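Local coordinates for Serine/threonine-protein kinase/endoribonuclease IRE1 (Saccharomyces cerevisiae, PDB 2BE1) that senses unfolded proteins in the lumen of the endoplasmic reticulum through this lumenal domain, leading to auto-activation of its RNase, which splices HAC1 precursor mRNA, at residues 4-18 with 242-256. Residues are numbered along the deposited sequence; the frame is centred on the assembly and turned at random.
Sequences LNELSLSDILIAADV and PGIIVGLFDVFNDLR
Phe252 lies between two leucines of 4-18, packing side chains across a pairing of strands far apart in sequence. Its CB rests 3.4 Å from Ser8 O and near Leu7 CB. With CG turned anti to the carbonyl carbon (chi1 -71°), the ring enters the gap between Leu4 and Leu9: CG and CD1 lie against Leu4 CD1, CG also near Ser8 O, CD2 also passes Leu7 CB, CE2 meets Leu4 CD1, and CE1 and CZ reach Leu9 CD1. Leu4 CD1, though in a poorly ordered residue, sits over the centre of one face in a CH-pi contact; Leu9 CD1 covers the opposite face, displaced toward the rim, 4.1 Å from the Phe252 ring centroid. Val263 of strand 259-264 also touches the ring. With an alanine here, the methyl groups of Leu4 and Leu9 would probably lose their shared partner and a gap would open between them.

The backbones run antiparallel. Asn253 N donates to Ser8 O, and beyond the corner at Asp11 the ladder resumes with Ile14 N to Phe249 O (2.8 Å). Where the chain turns, a water donates to both Ser10 O and Ile12 O, while Ser10 OG accepts from Ile12 N in an ST turn. Farther along, Ala16 O takes two bonds, from Val246 N (2.9 Å) and Gly247 N (3.0 Å), which shifts the register by one. Asp17, beyond that shift, turns its carboxylate to Gly21 N and His23 NE2. At the other end Glu6 OE1 and Asp254 OD2 both reach Arg256 NE, whose positive charge probably offsets their mutual repulsion, though Glu6 and Arg256 are poorly ordered. Strand 8-17, central in a five-stranded antiparallel sheet of the lumenal domain, thus pairs with its neighbour 245-254, their ladder broken by a classic beta bulge.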
loop_
_atom_site.group_PDB
_atom_site.type_symbol
_atom_site.label_atom_id
_atom_site.label_comp_id
_atom_site.label_asym_id
_atom_site.label_seq_id
_atom_site.Cartn_x
_atom_site.Cartn_y
_atom_site.Cartn_z
ATOM N N LEU A 4 13.343 -8.806 -24.466
ATOM C CA LEU A 4 12.762 -10.144 -24.322
ATOM C C LEU A 4 13.188 -10.942 -25.513
ATOM O O LEU A 4 13.306 -12.187 -25.472
ATOM C CB LEU A 4 11.228 -10.073 -24.284
ATOM C CG LEU A 4 10.439 -11.390 -24.226
ATOM C CD1 LEU A 4 10.545 -12.062 -22.858
ATOM C CD2 LEU A 4 9.011 -11.100 -24.606
ATOM N N ASN A 5 13.423 -10.194 -26.578
ATOM C CA ASN A 5 13.821 -10.783 -27.803
ATOM C C ASN A 5 14.876 -11.876 -27.654
ATOM O O ASN A 5 14.554 -13.050 -27.847
ATOM C CB ASN A 5 14.288 -9.738 -28.756
ATOM C CG ASN A 5 14.308 -10.268 -30.093
ATOM O OD1 ASN A 5 13.312 -10.876 -30.530
ATOM N ND2 ASN A 5 15.460 -10.162 -30.756
ATOM N N GLU A 6 16.112 -11.504 -27.296
ATOM C CA GLU A 6 17.059 -12.505 -26.809
ATOM C C GLU A 6 16.518 -13.093 -25.502
ATOM O O GLU A 6 16.112 -12.321 -24.617
ATOM C CB GLU A 6 18.409 -11.878 -26.521
ATOM C CG GLU A 6 19.473 -12.939 -26.129
ATOM C CD GLU A 6 19.479 -13.355 -24.611
ATOM O OE1 GLU A 6 19.720 -12.459 -23.735
ATOM O OE2 GLU A 6 19.279 -14.578 -24.309
ATOM N N LEU A 7 16.526 -14.428 -25.381
ATOM C CA LEU A 7 16.109 -15.178 -24.172
ATOM C C LEU A 7 15.386 -16.441 -24.616
ATOM O O LEU A 7 14.433 -16.310 -25.387
ATOM C CB LEU A 7 15.181 -14.341 -23.279
ATOM C CG LEU A 7 15.658 -13.639 -21.977
ATOM C CD1 LEU A 7 17.117 -13.282 -21.982
ATOM C CD2 LEU A 7 14.843 -12.385 -21.616
ATOM N N SER A 8 15.818 -17.642 -24.182
ATOM C CA SER A 8 15.042 -18.884 -24.487
ATOM C C SER A 8 13.683 -18.811 -23.872
ATOM O O SER A 8 13.550 -18.383 -22.735
ATOM C CB SER A 8 15.626 -20.161 -23.893
ATOM O OG SER A 8 16.952 -20.339 -24.263
ATOM N N LEU A 9 12.672 -19.232 -24.599
ATOM C CA LEU A 9 11.442 -19.448 -23.945
ATOM C C LEU A 9 11.585 -20.835 -23.356
ATOM O O LEU A 9 11.825 -21.788 -24.031
ATOM C CB LEU A 9 10.307 -19.298 -24.930
ATOM C CG LEU A 9 8.866 -19.645 -24.605
ATOM C CD1 LEU A 9 8.343 -19.021 -23.337
ATOM C CD2 LEU A 9 8.120 -19.096 -25.742
ATOM N N SER A 10 11.509 -20.927 -22.057
ATOM C CA SER A 10 11.577 -22.188 -21.390
ATOM C C SER A 10 10.364 -23.038 -21.707
ATOM O O SER A 10 9.341 -22.557 -22.198
ATOM C CB SER A 10 11.636 -21.920 -19.894
ATOM O OG SER A 10 11.635 -23.109 -19.139
ATOM N N ASP A 11 10.476 -24.315 -21.407
ATOM C CA ASP A 11 9.365 -25.217 -21.560
ATOM C C ASP A 11 8.478 -25.253 -20.347
ATOM O O ASP A 11 7.399 -25.826 -20.364
ATOM C CB ASP A 11 9.919 -26.588 -21.795
ATOM C CG ASP A 11 10.122 -26.843 -23.225
ATOM O OD1 ASP A 11 10.739 -27.881 -23.554
ATOM O OD2 ASP A 11 9.642 -25.980 -24.006
ATOM N N ILE A 12 8.953 -24.665 -19.270
ATOM C CA ILE A 12 8.155 -24.589 -18.091
ATOM C C ILE A 12 7.228 -23.410 -18.211
ATOM O O ILE A 12 7.553 -22.409 -18.848
ATOM C CB ILE A 12 8.992 -24.385 -16.858
ATOM C CG1 ILE A 12 10.188 -25.335 -16.856
ATOM C CG2 ILE A 12 8.141 -24.607 -15.624
ATOM C CD1 ILE A 12 9.836 -26.777 -17.134
ATOM N N LEU A 13 6.067 -23.544 -17.591
ATOM C CA LEU A 13 5.057 -22.529 -17.588
ATOM C C LEU A 13 4.569 -22.621 -16.185
ATOM O O LEU A 13 4.564 -23.705 -15.590
ATOM C CB LEU A 13 3.918 -22.935 -18.499
ATOM C CG LEU A 13 3.060 -21.911 -19.232
ATOM C CD1 LEU A 13 2.296 -22.632 -20.306
ATOM C CD2 LEU A 13 2.068 -21.348 -18.306
ATOM N N ILE A 14 4.134 -21.491 -15.657
ATOM C CA ILE A 14 3.705 -21.468 -14.310
ATOM C C ILE A 14 2.294 -20.972 -14.141
ATOM O O ILE A 14 1.927 -19.859 -14.626
ATOM C CB ILE A 14 4.673 -20.728 -13.528
ATOM C CG1 ILE A 14 5.682 -21.739 -13.126
ATOM C CG2 ILE A 14 4.074 -20.216 -12.273
ATOM C CD1 ILE A 14 6.830 -21.071 -12.459
ATOM N N ALA A 15 1.534 -21.821 -13.435
ATOM C CA ALA A 15 0.141 -21.650 -13.234
ATOM C C ALA A 15 -0.115 -21.424 -11.813
ATOM O O ALA A 15 0.504 -22.082 -10.959
ATOM C CB ALA A 15 -0.527 -22.836 -13.612
ATOM N N ALA A 16 -1.028 -20.469 -11.587
ATOM C CA ALA A 16 -1.731 -20.212 -10.311
ATOM C C ALA A 16 -3.234 -20.621 -10.354
ATOM O O ALA A 16 -3.973 -20.181 -11.262
ATOM C CB ALA A 16 -1.657 -18.814 -10.056
ATOM N N ASP A 17 -3.681 -21.457 -9.405
ATOM C CA ASP A 17 -5.124 -21.812 -9.267
ATOM C C ASP A 17 -5.845 -20.869 -8.272
ATOM O O ASP A 17 -5.212 -20.280 -7.391
ATOM C CB ASP A 17 -5.288 -23.290 -8.853
ATOM C CG ASP A 17 -4.754 -23.590 -7.419
ATOM O OD1 ASP A 17 -4.175 -24.672 -7.110
ATOM O OD2 ASP A 17 -4.936 -22.714 -6.563
ATOM N N VAL A 18 -7.166 -20.756 -8.395
ATOM C CA VAL A 18 -7.954 -19.829 -7.565
ATOM C C VAL A 18 -8.016 -20.231 -6.088
ATOM O O VAL A 18 -8.478 -19.433 -5.250
ATOM C CB VAL A 18 -9.390 -19.584 -8.137
ATOM C CG1 VAL A 18 -10.294 -20.710 -7.805
ATOM C CG2 VAL A 18 -9.985 -18.372 -7.580
ATOM N N PRO A 242 -6.368 -28.514 -8.725
ATOM C CA PRO A 242 -7.182 -28.374 -7.525
ATOM C C PRO A 242 -8.157 -27.195 -7.556
ATOM O O PRO A 242 -9.050 -27.147 -6.741
ATOM C CB PRO A 242 -6.143 -28.202 -6.433
ATOM C CG PRO A 242 -4.930 -27.835 -7.166
ATOM C CD PRO A 242 -4.963 -28.652 -8.361
ATOM N N GLY A 243 -8.001 -26.264 -8.476
ATOM C CA GLY A 243 -8.963 -25.178 -8.570
ATOM C C GLY A 243 -8.833 -24.524 -9.936
ATOM O O GLY A 243 -7.817 -24.791 -10.694
ATOM N N ILE A 244 -9.832 -23.687 -10.299
ATOM C CA ILE A 244 -9.749 -23.118 -11.638
ATOM C C ILE A 244 -8.516 -22.188 -11.810
ATOM O O ILE A 244 -8.110 -21.490 -10.877
ATOM C CB ILE A 244 -11.039 -22.632 -12.220
ATOM C CG1 ILE A 244 -10.776 -21.341 -12.877
ATOM C CG2 ILE A 244 -12.204 -22.501 -11.251
ATOM C CD1 ILE A 244 -11.907 -21.071 -13.844
ATOM N N ILE A 245 -7.834 -22.287 -12.956
ATOM C CA ILE A 245 -6.562 -21.573 -13.114
ATOM C C ILE A 245 -6.735 -20.182 -13.607
ATOM O O ILE A 245 -7.266 -19.946 -14.708
ATOM C CB ILE A 245 -5.576 -22.285 -13.950
ATOM C CG1 ILE A 245 -4.820 -23.113 -12.970
ATOM C CG2 ILE A 245 -4.556 -21.321 -14.567
ATOM C CD1 ILE A 245 -4.364 -24.272 -13.603
ATOM N N VAL A 246 -6.233 -19.264 -12.795
ATOM C CA VAL A 246 -6.559 -17.878 -12.937
ATOM C C VAL A 246 -5.277 -17.021 -13.090
ATOM O O VAL A 246 -5.361 -15.855 -13.511
ATOM C CB VAL A 246 -7.399 -17.446 -11.749
ATOM C CG1 VAL A 246 -6.652 -17.684 -10.414
ATOM C CG2 VAL A 246 -7.676 -16.037 -11.875
ATOM N N GLY A 247 -4.105 -17.599 -12.777
ATOM C CA GLY A 247 -2.811 -16.952 -13.062
ATOM C C GLY A 247 -1.876 -17.753 -13.967
ATOM O O GLY A 247 -1.743 -19.004 -13.808
ATOM N N LEU A 248 -1.211 -17.064 -14.916
ATOM C CA LEU A 248 -0.397 -17.826 -15.905
ATOM C C LEU A 248 0.987 -17.246 -16.350
ATOM O O LEU A 248 1.041 -16.163 -16.982
ATOM C CB LEU A 248 -1.288 -18.115 -17.113
ATOM C CG LEU A 248 -0.824 -19.370 -17.823
ATOM C CD1 LEU A 248 -0.660 -20.404 -16.776
ATOM C CD2 LEU A 248 -1.835 -19.868 -18.856
ATOM N N PHE A 249 2.114 -17.908 -16.063
ATOM C CA PHE A 249 3.400 -17.237 -16.480
ATOM C C PHE A 249 4.268 -17.992 -17.443
ATOM O O PHE A 249 4.461 -19.208 -17.296
ATOM C CB PHE A 249 4.264 -16.871 -15.313
ATOM C CG PHE A 249 3.610 -15.949 -14.346
ATOM C CD1 PHE A 249 3.054 -16.425 -13.141
ATOM C CD2 PHE A 249 3.562 -14.587 -14.607
ATOM C CE1 PHE A 249 2.465 -15.529 -12.204
ATOM C CE2 PHE A 249 2.971 -13.683 -13.688
ATOM C CZ PHE A 249 2.401 -14.161 -12.487
ATOM N N ASP A 250 4.782 -17.257 -18.438
ATOM C CA ASP A 250 5.833 -17.747 -19.362
ATOM C C ASP A 250 7.137 -17.691 -18.593
ATOM O O ASP A 250 7.284 -16.839 -17.732
ATOM C CB ASP A 250 5.887 -16.910 -20.649
ATOM C CG ASP A 250 4.955 -17.458 -21.741
ATOM O OD1 ASP A 250 4.430 -18.571 -21.560
ATOM O OD2 ASP A 250 4.726 -16.823 -22.804
ATOM N N VAL A 251 8.059 -18.620 -18.821
ATOM C CA VAL A 251 9.420 -18.452 -18.229
ATOM C C VAL A 251 10.567 -18.363 -19.273
ATOM O O VAL A 251 10.768 -19.233 -20.060
ATOM C CB VAL A 251 9.716 -19.398 -16.952
ATOM C CG1 VAL A 251 8.710 -20.474 -16.800
ATOM C CG2 VAL A 251 11.104 -19.973 -16.946
ATOM N N PHE A 252 11.285 -17.275 -19.299
ATOM C CA PHE A 252 12.359 -17.168 -20.239
ATOM C C PHE A 252 13.727 -17.460 -19.619
ATOM O O PHE A 252 13.886 -17.437 -18.390
ATOM C CB PHE A 252 12.343 -15.785 -20.846
ATOM C CG PHE A 252 11.203 -15.567 -21.775
ATOM C CD1 PHE A 252 9.907 -15.574 -21.316
ATOM C CD2 PHE A 252 11.424 -15.365 -23.135
ATOM C CE1 PHE A 252 8.850 -15.385 -22.198
ATOM C CE2 PHE A 252 10.354 -15.173 -24.018
ATOM C CZ PHE A 252 9.075 -15.181 -23.541
ATOM N N ASN A 253 14.707 -17.751 -20.474
ATOM C CA ASN A 253 16.072 -18.044 -20.036
ATOM C C ASN A 253 17.008 -17.028 -20.606
ATOM O O ASN A 253 17.092 -16.862 -21.822
ATOM C CB ASN A 253 16.555 -19.421 -20.503
ATOM C CG ASN A 253 15.695 -20.576 -19.974
ATOM O OD1 ASN A 253 15.341 -20.600 -18.792
ATOM N ND2 ASN A 253 15.377 -21.557 -20.849
ATOM N N ASP A 254 17.714 -16.342 -19.723
ATOM C CA ASP A 254 18.825 -15.508 -20.143
ATOM C C ASP A 254 20.008 -16.414 -20.307
ATOM O O ASP A 254 20.587 -16.857 -19.318
ATOM C CB ASP A 254 19.164 -14.465 -19.083
ATOM C CG ASP A 254 20.029 -13.347 -19.621
ATOM O OD1 ASP A 254 19.774 -12.170 -19.232
ATOM O OD2 ASP A 254 20.930 -13.647 -20.439
ATOM N N LEU A 255 20.381 -16.698 -21.548
ATOM C CA LEU A 255 21.454 -17.676 -21.775
ATOM C C LEU A 255 22.887 -17.231 -21.391
ATOM O O LEU A 255 23.688 -18.078 -20.977
ATOM C CB LEU A 255 21.395 -18.238 -23.183
ATOM C CG LEU A 255 20.113 -19.046 -23.274
ATOM C CD1 LEU A 255 19.983 -19.673 -24.639
ATOM C CD2 LEU A 255 20.097 -20.099 -22.173
ATOM N N ARG A 256 23.206 -15.933 -21.521
ATOM C CA ARG A 256 24.379 -15.360 -20.843
ATOM C C ARG A 256 24.302 -15.627 -19.311
ATOM O O ARG A 256 24.855 -16.635 -18.838
ATOM C CB ARG A 256 24.532 -13.858 -21.140
ATOM C CG ARG A 256 24.491 -13.450 -22.626
ATOM C CD ARG A 256 23.074 -13.045 -23.144
ATOM N NE ARG A 256 22.261 -12.185 -22.249
ATOM C CZ ARG A 256 22.649 -11.033 -21.685
ATOM N NH1 ARG A 256 23.885 -10.559 -21.859
ATOM N NH2 ARG A 256 21.794 -10.358 -20.920
HETATM O O HOH W 1 7.732 -21.007 -21.154
#